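Local atomic coordinates of 2-phospho-L-lactate guanylyltransferase (Methanosarcina mazei, PDB entry 2I5E), a protein that probably catalyses the GTP-dependent guanylylation of (2S)-2-phospholactate to (2S)-lactyl-2-diphospho-5'-guanosine, a step in the biosynthesis of coenzyme F420. Residues Ala168-Asp173 with Leu178-Ile183; Ser20-Leu25 with Asp173-Leu178; Ala6-Lys11 with Asn37-Ser42. All coordinates share one frame; numbering follows the deposited sequence.

In the fold
The three contacts run from the core of the chain to its edge, and all are apolar between their own segments. Measured from the centre of each contact to the centre of the chain, contact 3 is buried closest in, at about 7 Å, and sets strand 5-9 against helix 25-45. Contact 1 is also buried but lies about 12 Å out, joining a loop to helix 175-184. Contact 2, about 17 Å out and partly buried, uses the start of that same helix and the loop leading into helix 25-45. Contacts 1 and 2 share D173 and L178 and reach the second subunit, where acidic side chains find polar partners; contact 3 rests on branched aliphatic side chains and touches no other chain.

Contact 1: residues Ala168-Asp173 with Leu178-Ile183; sequences AGTDID and LVELLI
T170 and I172 both direct their side chains from the loop before helix 175-184 onto that helix, meeting E180, L178 and L181. E180 can be followed atom by atom. Its CB lies 3.6 Å from CG2 of T170, and its CG is 4.0 Å from the same methyl, the two side chains crossing at about a right angle. The chain then bends at chi2 (-63°), turning the carboxylate off the line of the first carbons, and OE2 accepts a hydrogen bond from the backbone N of G123 of the second subunit. A glutamate suits the place because its methylenes pack like an apolar residue while its tip serves the dimer interface. T170 is similarly divided: its methyl faces the helix, while OG1 bonds to the carbonyl of F166. Beside this pair, CG2 of I172 rests 3.7 Å from CD2 of L178, and CG1 of I172 lies more loosely, 4.5 Å from CB of L181. F31 and M35 of helix 25-45 also touch I172, extending the apolar layer. Dispersion and exclusion of water therefore join loop to helix, and the polar ends of T170 and E180 find their partners outside the two segments.

Contact 2: residues Ser20-Leu25 with Asp173-Leu178; sequences SPVLSL and DEPEDL
V22 packing on P175 and L178 makes a small, partly buried apolar contact near the edge of the subunit, where the loop between strand 5-9 and helix 25-45 meets the beginning of helix 175-184. One methyl of V22 serves each partner. CG1 of V22 lies against the ring of P175, 3.5 Å from CG of P175 and 3.8 Å from CB of P175. CG2 approaches CD1 of L178 at 4.2 Å, the two side chains running past each other in opposite directions. With chi1 at -5°, CG1 of V22 almost eclipses the backbone N, a less relaxed setting than a staggered one, but it spreads the two methyls across the two partners. Proline is common near the beginning of a helix, where its missing amide hydrogen costs little, and here the ring also offers carbon to V22. The mixed sheet with helices packed on it is consistent with the GT-A-like fold of the CofC family, and in it the contact brings the loop before helix 25-45 against the beginning of helix 175-184. On one side, S24 is the N-cap of helix 25-45, its side chain capping a backbone N while E27 accepts from the backbone N of S24. On the other, the carboxylate of D177 folds back on the chain preceding its helix. OD2 of D177 takes the backbone N of D173 at 2.7 Å on the anti lone pair. The backbone N of E174 meets OD2 of D177 at 3.0 Å, from 52° above the carboxylate plane. K122 forms a salt bridge with the same oxygen, so three donors gather on it and probably fix the rotation of the group. F197 of strand 197-201 packs on V22, while D173 forms salt bridges with K16 and with R205 of the second subunit.

Contact 3: residues Ala6-Lys11 with Asn37-Ser42; sequences AVIPYK and NQVISS
I8 on strand 5-9 and I40 on helix 25-45 have the CA atoms nearest each other across the two segments, 8.4 Å apart, a separation bridged by side chains. I8 points at the helix, and its outermost methyl does the touching. CG1 stands anti to the carbonyl carbon (chi1 -58°) and the chain continues nearly extended, which carries CD1 of I8 away from the strand to CG1 of I40 at 3.6 Å. The same CD1 of I8 lies 4.2 Å from CG1 of V39, so a single tip meets two consecutive helical residues. I8 crosses I40 at about a right angle but slides past V39 in the opposite direction. Beta-branched isoleucine suits a strand, and its long branch spans the distance to the helix. I8 also packs on V51, and I40 on I53, both on strand 50-55. Strands 5-9 and 50-55 are parallel neighbours in the sheet with helix 25-45 between them in the chain: a beta-alpha-beta crossover, and these side chains form part of the layer between its helix and the sheet. All three residues are buried and offer only carbon, so what this contact adds to the helix-sheet interface is close apolar fit, with the strand's backbone groups left to bond to neighbouring strands.

Contact 1: residues Ala168-Asp173 with Leu178-Ile183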
ATOM      1  N   ALA A 168      -5.517  -3.095  -3.679  1.00 25.49           N
ATOM      2  CA  ALA A 168      -5.121  -4.179  -4.573  1.00 25.58           C
ATOM      3  C   ALA A 168      -3.626  -4.538  -4.301  1.00 26.71           C
ATOM      4  O   ALA A 168      -3.122  -5.594  -4.683  1.00 25.85           O
ATOM      5  CB  ALA A 168      -5.311  -3.738  -6.101  1.00 23.45           C
ATOM      6  N   GLY A 169      -2.918  -3.650  -3.642  1.00 26.96           N
ATOM      7  CA  GLY A 169      -1.565  -3.955  -3.260  1.00 26.60           C
ATOM      8  C   GLY A 169      -1.306  -4.607  -1.920  1.00 28.24           C
ATOM      9  O   GLY A 169      -0.160  -4.938  -1.620  1.00 27.10           O
ATOM     10  N   THR A 170      -2.363  -4.828  -1.128  1.00 30.10           N
ATOM     11  CA  THR A 170      -2.302  -5.586   0.154  1.00 29.37           C
ATOM     12  C   THR A 170      -2.557  -7.050  -0.107  1.00 31.27           C
ATOM     13  O   THR A 170      -3.713  -7.531  -0.179  1.00 29.42           O
ATOM     14  CB  THR A 170      -3.328  -4.990   1.102  1.00 31.29           C
ATOM     15  OG1 THR A 170      -3.048  -3.592   1.176  1.00 30.23           O
ATOM     16  CG2 THR A 170      -3.266  -5.543   2.526  1.00 29.95           C
ATOM     17  N   ASP A 171      -1.458  -7.783  -0.300  1.00 30.72           N
ATOM     18  CA  ASP A 171      -1.508  -9.224  -0.341  1.00 29.51           C
ATOM     19  C   ASP A 171      -1.303  -9.674   1.104  1.00 31.58           C
ATOM     20  O   ASP A 171      -0.642  -9.007   1.911  1.00 29.73           O
ATOM     21  CB  ASP A 171      -0.438  -9.801  -1.250  1.00 31.84           C
ATOM     22  CG  ASP A 171       0.960  -9.219  -0.981  1.00 27.78           C
ATOM     23  OD1 ASP A 171       1.215  -8.050  -1.284  1.00 28.71           O
ATOM     24  OD2 ASP A 171       1.776  -9.934  -0.416  1.00 29.16           O
ATOM     25  N   ILE A 172      -1.847 -10.833   1.415  1.00 31.42           N
ATOM     26  CA  ILE A 172      -1.948 -11.199   2.799  1.00 32.91           C
ATOM     27  C   ILE A 172      -1.029 -12.354   2.893  1.00 34.10           C
ATOM     28  O   ILE A 172      -1.381 -13.426   2.399  1.00 35.07           O
ATOM     29  CB  ILE A 172      -3.449 -11.445   3.244  1.00 34.02           C
ATOM     30  CG1 ILE A 172      -4.125 -10.067   3.617  1.00 34.25           C
ATOM     31  CG2 ILE A 172      -3.480 -12.238   4.577  1.00 35.55           C
ATOM     32  CD1 ILE A 172      -4.800  -9.426   2.560  1.00 37.40           C
ATOM     33  N   ASP A 173       0.171 -12.138   3.467  1.00 34.22           N
ATOM     34  CA  ASP A 173       1.228 -13.181   3.489  1.00 37.10           C
ATOM     35  C   ASP A 173       1.869 -13.443   4.861  1.00 36.65           C
ATOM     36  O   ASP A 173       2.293 -14.533   5.177  1.00 35.63           O
ATOM     37  CB  ASP A 173       2.336 -12.861   2.458  1.00 39.04           C
ATOM     38  CG  ASP A 173       3.120 -14.101   2.014  1.00 41.94           C
ATOM     39  OD1 ASP A 173       2.507 -15.197   1.709  1.00 43.71           O
ATOM     40  OD2 ASP A 173       4.361 -13.923   2.007  1.00 44.65           O
ATOM     41  N   LEU A 178      -2.540  -9.290   8.364  1.00 28.93           N
ATOM     42  CA  LEU A 178      -3.897  -9.569   8.913  1.00 31.58           C
ATOM     43  C   LEU A 178      -4.478  -8.343   9.656  1.00 31.43           C
ATOM     44  O   LEU A 178      -5.703  -8.178   9.782  1.00 31.93           O
ATOM     45  CB  LEU A 178      -3.771 -10.744   9.886  1.00 31.98           C
ATOM     46  CG  LEU A 178      -3.301 -12.122   9.393  1.00 34.34           C
ATOM     47  CD1 LEU A 178      -3.271 -13.234  10.557  1.00 31.97           C
ATOM     48  CD2 LEU A 178      -4.141 -12.514   8.250  1.00 35.90           C
ATOM     49  N   VAL A 179      -3.571  -7.536  10.225  1.00 31.79           N
ATOM     50  CA  VAL A 179      -3.885  -6.187  10.686  1.00 30.20           C
ATOM     51  C   VAL A 179      -4.581  -5.394   9.576  1.00 30.01           C
ATOM     52  O   VAL A 179      -5.637  -4.809   9.853  1.00 30.98           O
ATOM     53  CB  VAL A 179      -2.645  -5.446  11.195  1.00 29.99           C
ATOM     54  CG1 VAL A 179      -3.049  -4.105  11.877  1.00 28.18           C
ATOM     55  CG2 VAL A 179      -1.996  -6.330  12.286  1.00 32.06           C
ATOM     56  N   GLU A 180      -4.061  -5.397   8.338  1.00 28.38           N
ATOM     57  CA  GLU A 180      -4.610  -4.574   7.285  1.00 26.24           C
ATOM     58  C   GLU A 180      -5.965  -5.139   6.920  1.00 27.60           C
ATOM     59  O   GLU A 180      -6.839  -4.438   6.553  1.00 26.98           O
ATOM     60  CB  GLU A 180      -3.741  -4.582   5.991  1.00 26.32           C
ATOM     61  CG  GLU A 180      -2.290  -4.148   6.146  1.00 28.13           C
ATOM     62  CD  GLU A 180      -2.199  -2.688   6.605  1.00 26.96           C
ATOM     63  OE1 GLU A 180      -3.139  -1.887   6.426  1.00 32.17           O
ATOM     64  OE2 GLU A 180      -1.222  -2.323   7.237  1.00 39.80           O
ATOM     65  N   LEU A 181      -6.074  -6.453   6.881  1.00 29.03           N
ATOM     66  CA  LEU A 181      -7.344  -7.100   6.586  1.00 30.19           C
ATOM     67  C   LEU A 181      -8.465  -6.713   7.637  1.00 31.38           C
ATOM     68  O   LEU A 181      -9.616  -6.423   7.278  1.00 31.92           O
ATOM     69  CB  LEU A 181      -7.133  -8.618   6.576  1.00 27.05           C
ATOM     70  CG  LEU A 181      -8.351  -9.429   6.099  1.00 30.70           C
ATOM     71  CD1 LEU A 181      -9.034  -8.817   4.788  1.00 25.55           C
ATOM     72  CD2 LEU A 181      -7.903 -10.861   5.898  1.00 34.39           C
ATOM     73  N   LEU A 182      -8.099  -6.806   8.912  1.00 33.26           N
ATOM     74  CA  LEU A 182      -9.004  -6.375   9.969  1.00 34.73           C
ATOM     75  C   LEU A 182      -9.375  -4.865   9.835  1.00 35.47           C
ATOM     76  O   LEU A 182     -10.567  -4.478   9.886  1.00 35.72           O
ATOM     77  CB  LEU A 182      -8.468  -6.762  11.342  1.00 33.95           C
ATOM     78  CG  LEU A 182      -8.591  -8.244  11.709  1.00 30.96           C
ATOM     79  CD1 LEU A 182      -8.060  -8.501  13.184  1.00 31.43           C
ATOM     80  CD2 LEU A 182      -9.879  -9.024  11.375  1.00 32.63           C
ATOM     81  N   ILE A 183      -8.387  -4.004   9.596  1.00 33.60           N
ATOM     82  CA  ILE A 183      -8.745  -2.597   9.441  1.00 32.38           C
ATOM     83  C   ILE A 183      -9.615  -2.306   8.194  1.00 32.44           C
ATOM     84  O   ILE A 183     -10.573  -1.585   8.321  1.00 32.79           O
ATOM     85  CB  ILE A 183      -7.518  -1.683   9.386  1.00 32.05           C
ATOM     86  CG1 ILE A 183      -6.689  -1.870  10.675  1.00 30.65           C
ATOM     87  CG2 ILE A 183      -7.946  -0.245   8.920  1.00 26.89           C
ATOM     88  CD1 ILE A 183      -6.913  -0.987  11.788  1.00 32.81           C
TER

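Contact 2: residues Ser20-Leu25 with Asp173-Leu178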
ATOM      1  N   SER A  20       2.259 -19.235   9.871  1.00 42.85           N
ATOM      2  CA  SER A  20       2.704 -20.058  10.999  1.00 44.10           C
ATOM      3  C   SER A  20       3.898 -19.378  11.688  1.00 43.87           C
ATOM      4  O   SER A  20       4.869 -18.986  11.028  1.00 43.82           O
ATOM      5  CB  SER A  20       3.080 -21.456  10.546  1.00 43.35           C
ATOM      6  OG  SER A  20       3.903 -22.105  11.525  1.00 47.36           O
ATOM      7  N   PRO A  21       3.842 -19.230  13.012  1.00 43.75           N
ATOM      8  CA  PRO A  21       2.912 -19.805  13.928  1.00 44.46           C
ATOM      9  C   PRO A  21       1.730 -18.940  14.426  1.00 43.31           C
ATOM     10  O   PRO A  21       1.080 -19.403  15.359  1.00 44.62           O
ATOM     11  CB  PRO A  21       3.829 -20.169  15.155  1.00 45.01           C
ATOM     12  CG  PRO A  21       4.993 -19.085  15.040  1.00 46.73           C
ATOM     13  CD  PRO A  21       4.820 -18.382  13.728  1.00 45.11           C
ATOM     14  N   VAL A  22       1.406 -17.776  13.919  1.00 41.48           N
ATOM     15  CA  VAL A  22       0.093 -17.278  14.286  1.00 41.58           C
ATOM     16  C   VAL A  22      -1.155 -17.999  13.846  1.00 40.92           C
ATOM     17  O   VAL A  22      -2.168 -17.886  14.470  1.00 42.85           O
ATOM     18  CB  VAL A  22      -0.090 -15.774  14.326  1.00 42.02           C
ATOM     19  CG1 VAL A  22       1.175 -15.042  14.098  1.00 43.22           C
ATOM     20  CG2 VAL A  22      -1.139 -15.357  13.417  1.00 40.53           C
ATOM     21  N   LEU A  23      -1.076 -18.725  12.754  1.00 40.45           N
ATOM     22  CA  LEU A  23      -2.099 -19.673  12.353  1.00 40.44           C
ATOM     23  C   LEU A  23      -1.558 -21.122  12.230  1.00 41.05           C
ATOM     24  O   LEU A  23      -0.390 -21.341  11.990  1.00 39.01           O
ATOM     25  CB  LEU A  23      -2.668 -19.216  11.019  1.00 41.38           C
ATOM     26  CG  LEU A  23      -4.054 -18.633  10.770  1.00 41.14           C
ATOM     27  CD1 LEU A  23      -4.735 -18.006  11.928  1.00 38.73           C
ATOM     28  CD2 LEU A  23      -4.042 -17.726   9.615  1.00 40.67           C
ATOM     29  N   SER A  24      -2.433 -22.098  12.387  1.00 41.15           N
ATOM     30  CA  SER A  24      -2.114 -23.475  12.084  1.00 43.58           C
ATOM     31  C   SER A  24      -2.073 -23.836  10.612  1.00 45.03           C
ATOM     32  O   SER A  24      -2.516 -23.102   9.788  1.00 44.57           O
ATOM     33  CB  SER A  24      -3.027 -24.441  12.841  1.00 44.76           C
ATOM     34  OG  SER A  24      -4.341 -24.419  12.373  1.00 40.89           O
ATOM     35  N   LEU A  25      -1.558 -25.006  10.300  1.00 47.53           N
ATOM     36  CA  LEU A  25      -1.871 -25.638   9.047  1.00 47.20           C
ATOM     37  C   LEU A  25      -3.332 -25.553   8.770  1.00 46.61           C
ATOM     38  O   LEU A  25      -3.729 -24.939   7.835  1.00 46.36           O
ATOM     39  CB  LEU A  25      -1.446 -27.083   9.034  1.00 47.04           C
ATOM     40  CG  LEU A  25      -1.549 -27.826   7.707  1.00 50.84           C
ATOM     41  CD1 LEU A  25      -0.582 -28.980   7.650  1.00 52.35           C
ATOM     42  CD2 LEU A  25      -2.967 -28.312   7.382  1.00 49.15           C
ATOM     43  N   ASP A 173       0.171 -12.138   3.467  1.00 34.22           N
ATOM     44  CA  ASP A 173       1.228 -13.181   3.489  1.00 37.10           C
ATOM     45  C   ASP A 173       1.869 -13.443   4.861  1.00 36.65           C
ATOM     46  O   ASP A 173       2.293 -14.533   5.177  1.00 35.63           O
ATOM     47  CB  ASP A 173       2.336 -12.861   2.458  1.00 39.04           C
ATOM     48  CG  ASP A 173       3.120 -14.101   2.014  1.00 41.94           C
ATOM     49  OD1 ASP A 173       2.507 -15.197   1.709  1.00 43.71           O
ATOM     50  OD2 ASP A 173       4.361 -13.923   2.007  1.00 44.65           O
ATOM     51  N   GLU A 174       1.907 -12.419   5.678  1.00 36.93           N
ATOM     52  CA  GLU A 174       2.385 -12.573   7.022  1.00 38.47           C
ATOM     53  C   GLU A 174       1.421 -11.982   8.068  1.00 36.99           C
ATOM     54  O   GLU A 174       0.455 -11.341   7.673  1.00 35.94           O
ATOM     55  CB  GLU A 174       3.789 -12.041   7.138  1.00 38.52           C
ATOM     56  CG  GLU A 174       3.970 -10.667   6.665  1.00 43.52           C
ATOM     57  CD  GLU A 174       5.406 -10.351   6.435  1.00 50.81           C
ATOM     58  OE1 GLU A 174       6.264 -11.237   6.669  1.00 56.75           O
ATOM     59  OE2 GLU A 174       5.679  -9.214   6.023  1.00 55.42           O
ATOM     60  N   PRO A 175       1.664 -12.264   9.389  1.00 35.84           N
ATOM     61  CA  PRO A 175       0.778 -11.800  10.470  1.00 35.41           C
ATOM     62  C   PRO A 175       0.434 -10.304  10.383  1.00 34.54           C
ATOM     63  O   PRO A 175      -0.689  -9.926  10.569  1.00 34.30           O
ATOM     64  CB  PRO A 175       1.621 -12.097  11.782  1.00 35.03           C
ATOM     65  CG  PRO A 175       2.465 -13.301  11.338  1.00 34.65           C
ATOM     66  CD  PRO A 175       2.867 -12.935   9.934  1.00 35.56           C
ATOM     67  N   GLU A 176       1.418  -9.462  10.153  1.00 34.31           N
ATOM     68  CA  GLU A 176       1.160  -8.025  10.072  1.00 36.51           C
ATOM     69  C   GLU A 176       0.165  -7.650   8.982  1.00 32.51           C
ATOM     70  O   GLU A 176      -0.509  -6.643   9.111  1.00 32.91           O
ATOM     71  CB  GLU A 176       2.503  -7.263  10.027  1.00 35.70           C
ATOM     72  CG  GLU A 176       2.607  -6.113   9.063  1.00 43.97           C
ATOM     73  CD  GLU A 176       4.060  -5.709   8.702  1.00 44.74           C
ATOM     74  OE1 GLU A 176       4.833  -6.568   8.161  1.00 53.31           O
ATOM     75  OE2 GLU A 176       4.379  -4.503   8.916  1.00 57.82           O
ATOM     76  N   ASP A 177       0.046  -8.473   7.946  1.00 30.45           N
ATOM     77  CA  ASP A 177      -0.930  -8.265   6.856  1.00 28.59           C
ATOM     78  C   ASP A 177      -2.373  -8.509   7.322  1.00 28.96           C
ATOM     79  O   ASP A 177      -3.322  -8.013   6.740  1.00 28.31           O
ATOM     80  CB  ASP A 177      -0.628  -9.210   5.702  1.00 28.02           C
ATOM     81  CG  ASP A 177       0.757  -8.931   5.064  1.00 32.15           C
ATOM     82  OD1 ASP A 177       1.305  -7.813   5.266  1.00 37.30           O
ATOM     83  OD2 ASP A 177       1.270  -9.796   4.303  1.00 35.83           O
ATOM     84  N   LEU A 178      -2.540  -9.290   8.364  1.00 28.93           N
ATOM     85  CA  LEU A 178      -3.897  -9.569   8.913  1.00 31.58           C
ATOM     86  C   LEU A 178      -4.478  -8.343   9.656  1.00 31.43           C
ATOM     87  O   LEU A 178      -5.703  -8.178   9.782  1.00 31.93           O
ATOM     88  CB  LEU A 178      -3.771 -10.744   9.886  1.00 31.98           C
ATOM     89  CG  LEU A 178      -3.301 -12.122   9.393  1.00 34.34           C
ATOM     90  CD1 LEU A 178      -3.271 -13.234  10.557  1.00 31.97           C
ATOM     91  CD2 LEU A 178      -4.141 -12.514   8.250  1.00 35.90           C
TER

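Contact 3: residues Ala6-Lys11 with Asn37-Ser42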
ATOM      1  N   ALA A   6      -8.911 -14.724 -17.417  1.00 40.38           N
ATOM      2  CA  ALA A   6      -8.287 -14.415 -16.152  1.00 37.14           C
ATOM      3  C   ALA A   6      -7.927 -15.732 -15.532  1.00 35.31           C
ATOM      4  O   ALA A   6      -8.782 -16.614 -15.530  1.00 34.08           O
ATOM      5  CB  ALA A   6      -9.203 -13.580 -15.232  1.00 36.61           C
ATOM      6  N   VAL A   7      -6.700 -15.797 -14.955  1.00 32.10           N
ATOM      7  CA  VAL A   7      -6.093 -16.959 -14.289  1.00 30.43           C
ATOM      8  C   VAL A   7      -5.624 -16.581 -12.860  1.00 30.74           C
ATOM      9  O   VAL A   7      -5.133 -15.436 -12.603  1.00 29.46           O
ATOM     10  CB  VAL A   7      -4.952 -17.551 -15.177  1.00 29.87           C
ATOM     11  CG1 VAL A   7      -3.701 -16.682 -15.260  1.00 27.56           C
ATOM     12  CG2 VAL A   7      -4.572 -18.952 -14.832  1.00 30.38           C
ATOM     13  N   ILE A   8      -5.853 -17.506 -11.940  1.00 29.40           N
ATOM     14  CA  ILE A   8      -5.494 -17.395 -10.530  1.00 31.41           C
ATOM     15  C   ILE A   8      -4.646 -18.612 -10.215  1.00 30.99           C
ATOM     16  O   ILE A   8      -5.125 -19.683 -10.230  1.00 32.82           O
ATOM     17  CB  ILE A   8      -6.738 -17.435  -9.533  1.00 31.89           C
ATOM     18  CG1 ILE A   8      -7.787 -16.317  -9.801  1.00 32.47           C
ATOM     19  CG2 ILE A   8      -6.321 -17.395  -8.084  1.00 25.39           C
ATOM     20  CD1 ILE A   8      -9.148 -16.720  -9.302  1.00 34.38           C
ATOM     21  N   PRO A   9      -3.347 -18.431 -10.038  1.00 32.03           N
ATOM     22  CA  PRO A   9      -2.419 -19.445  -9.479  1.00 32.62           C
ATOM     23  C   PRO A   9      -2.813 -19.776  -8.033  1.00 33.30           C
ATOM     24  O   PRO A   9      -2.974 -18.875  -7.193  1.00 35.14           O
ATOM     25  CB  PRO A   9      -1.047 -18.726  -9.547  1.00 33.64           C
ATOM     26  CG  PRO A   9      -1.354 -17.237  -9.716  1.00 31.19           C
ATOM     27  CD  PRO A   9      -2.709 -17.139 -10.371  1.00 29.64           C
ATOM     28  N   TYR A  10      -3.050 -21.032  -7.723  1.00 33.79           N
ATOM     29  CA  TYR A  10      -3.573 -21.396  -6.400  1.00 33.27           C
ATOM     30  C   TYR A  10      -3.112 -22.811  -5.990  1.00 34.84           C
ATOM     31  O   TYR A  10      -3.183 -23.750  -6.781  1.00 35.70           O
ATOM     32  CB  TYR A  10      -5.102 -21.363  -6.413  1.00 32.97           C
ATOM     33  CG  TYR A  10      -5.756 -21.716  -5.119  1.00 33.40           C
ATOM     34  CD1 TYR A  10      -5.608 -20.877  -3.976  1.00 27.88           C
ATOM     35  CD2 TYR A  10      -6.545 -22.894  -4.998  1.00 32.41           C
ATOM     36  CE1 TYR A  10      -6.189 -21.176  -2.784  1.00 30.65           C
ATOM     37  CE2 TYR A  10      -7.147 -23.197  -3.775  1.00 31.50           C
ATOM     38  CZ  TYR A  10      -6.974 -22.313  -2.688  1.00 32.62           C
ATOM     39  OH  TYR A  10      -7.529 -22.572  -1.496  1.00 34.90           O
ATOM     40  N   LYS A  11      -2.676 -22.979  -4.748  1.00 35.47           N
ATOM     41  CA  LYS A  11      -2.431 -24.314  -4.173  1.00 37.45           C
ATOM     42  C   LYS A  11      -2.872 -24.239  -2.728  1.00 36.90           C
ATOM     43  O   LYS A  11      -2.247 -23.513  -1.926  1.00 36.56           O
ATOM     44  CB  LYS A  11      -0.930 -24.709  -4.339  1.00 36.31           C
ATOM     45  CG  LYS A  11      -0.344 -25.892  -3.480  1.00 39.71           C
ATOM     46  CD  LYS A  11       1.074 -26.319  -4.066  1.00 40.05           C
ATOM     47  CE  LYS A  11       2.000 -27.309  -3.291  1.00 40.14           C
ATOM     48  NZ  LYS A  11       1.244 -28.395  -2.705  1.00 42.28           N
ATOM     49  N   ASN A  37     -12.051 -17.577  -2.954  1.00 33.02           N
ATOM     50  CA  ASN A  37     -13.447 -17.386  -3.280  1.00 35.75           C
ATOM     51  C   ASN A  37     -13.843 -15.944  -3.446  1.00 35.31           C
ATOM     52  O   ASN A  37     -14.724 -15.646  -4.240  1.00 37.25           O
ATOM     53  CB  ASN A  37     -14.350 -18.080  -2.239  1.00 35.11           C
ATOM     54  CG  ASN A  37     -14.352 -19.545  -2.431  1.00 37.05           C
ATOM     55  OD1 ASN A  37     -14.193 -20.017  -3.550  1.00 40.20           O
ATOM     56  ND2 ASN A  37     -14.463 -20.287  -1.361  1.00 41.58           N
ATOM     57  N   GLN A  38     -13.289 -15.078  -2.609  1.00 36.34           N
ATOM     58  CA  GLN A  38     -13.524 -13.651  -2.693  1.00 36.57           C
ATOM     59  C   GLN A  38     -12.903 -13.021  -3.979  1.00 36.05           C
ATOM     60  O   GLN A  38     -13.524 -12.174  -4.644  1.00 35.98           O
ATOM     61  CB  GLN A  38     -12.935 -12.982  -1.455  1.00 39.12           C
ATOM     62  CG  GLN A  38     -13.706 -13.243  -0.101  1.00 44.08           C
ATOM     63  CD  GLN A  38     -13.551 -12.080   0.812  1.00 49.35           C
ATOM     64  OE1 GLN A  38     -12.727 -12.076   1.739  1.00 52.63           O
ATOM     65  NE2 GLN A  38     -14.292 -11.025   0.509  1.00 50.01           N
ATOM     66  N   VAL A  39     -11.671 -13.426  -4.311  1.00 34.65           N
ATOM     67  CA  VAL A  39     -11.072 -13.057  -5.653  1.00 33.58           C
ATOM     68  C   VAL A  39     -11.884 -13.492  -6.858  1.00 33.13           C
ATOM     69  O   VAL A  39     -12.097 -12.646  -7.741  1.00 33.86           O
ATOM     70  CB  VAL A  39      -9.619 -13.543  -5.806  1.00 32.84           C
ATOM     71  CG1 VAL A  39      -9.029 -13.151  -7.148  1.00 31.63           C
ATOM     72  CG2 VAL A  39      -8.820 -13.068  -4.607  1.00 28.31           C
ATOM     73  N   ILE A  40     -12.343 -14.754  -6.897  1.00 32.35           N
ATOM     74  CA  ILE A  40     -13.190 -15.205  -7.978  1.00 33.01           C
ATOM     75  C   ILE A  40     -14.514 -14.401  -7.977  1.00 34.21           C
ATOM     76  O   ILE A  40     -14.962 -13.930  -9.006  1.00 34.39           O
ATOM     77  CB  ILE A  40     -13.577 -16.725  -7.917  1.00 33.41           C
ATOM     78  CG1 ILE A  40     -12.363 -17.644  -8.028  1.00 35.59           C
ATOM     79  CG2 ILE A  40     -14.610 -17.025  -8.994  1.00 34.62           C
ATOM     80  CD1 ILE A  40     -12.546 -19.035  -7.331  1.00 32.73           C
ATOM     81  N   SER A  41     -15.085 -14.160  -6.825  1.00 36.32           N
ATOM     82  CA  SER A  41     -16.257 -13.261  -6.818  1.00 39.01           C
ATOM     83  C   SER A  41     -15.951 -11.835  -7.335  1.00 38.79           C
ATOM     84  O   SER A  41     -16.784 -11.199  -8.043  1.00 38.52           O
ATOM     85  CB  SER A  41     -16.839 -13.202  -5.427  1.00 37.84           C
ATOM     86  OG  SER A  41     -17.975 -12.325  -5.501  1.00 49.24           O
ATOM     87  N   SER A  42     -14.756 -11.288  -7.036  1.00 38.02           N
ATOM     88  CA  SER A  42     -14.479  -9.977  -7.666  1.00 36.05           C
ATOM     89  C   SER A  42     -14.323  -9.998  -9.165  1.00 36.15           C
ATOM     90  O   SER A  42     -14.715  -9.025  -9.856  1.00 36.81           O
ATOM     91  CB  SER A  42     -13.328  -9.240  -7.036  1.00 36.36           C
ATOM     92  OG  SER A  42     -13.716  -8.833  -5.785  1.00 35.65           O
TER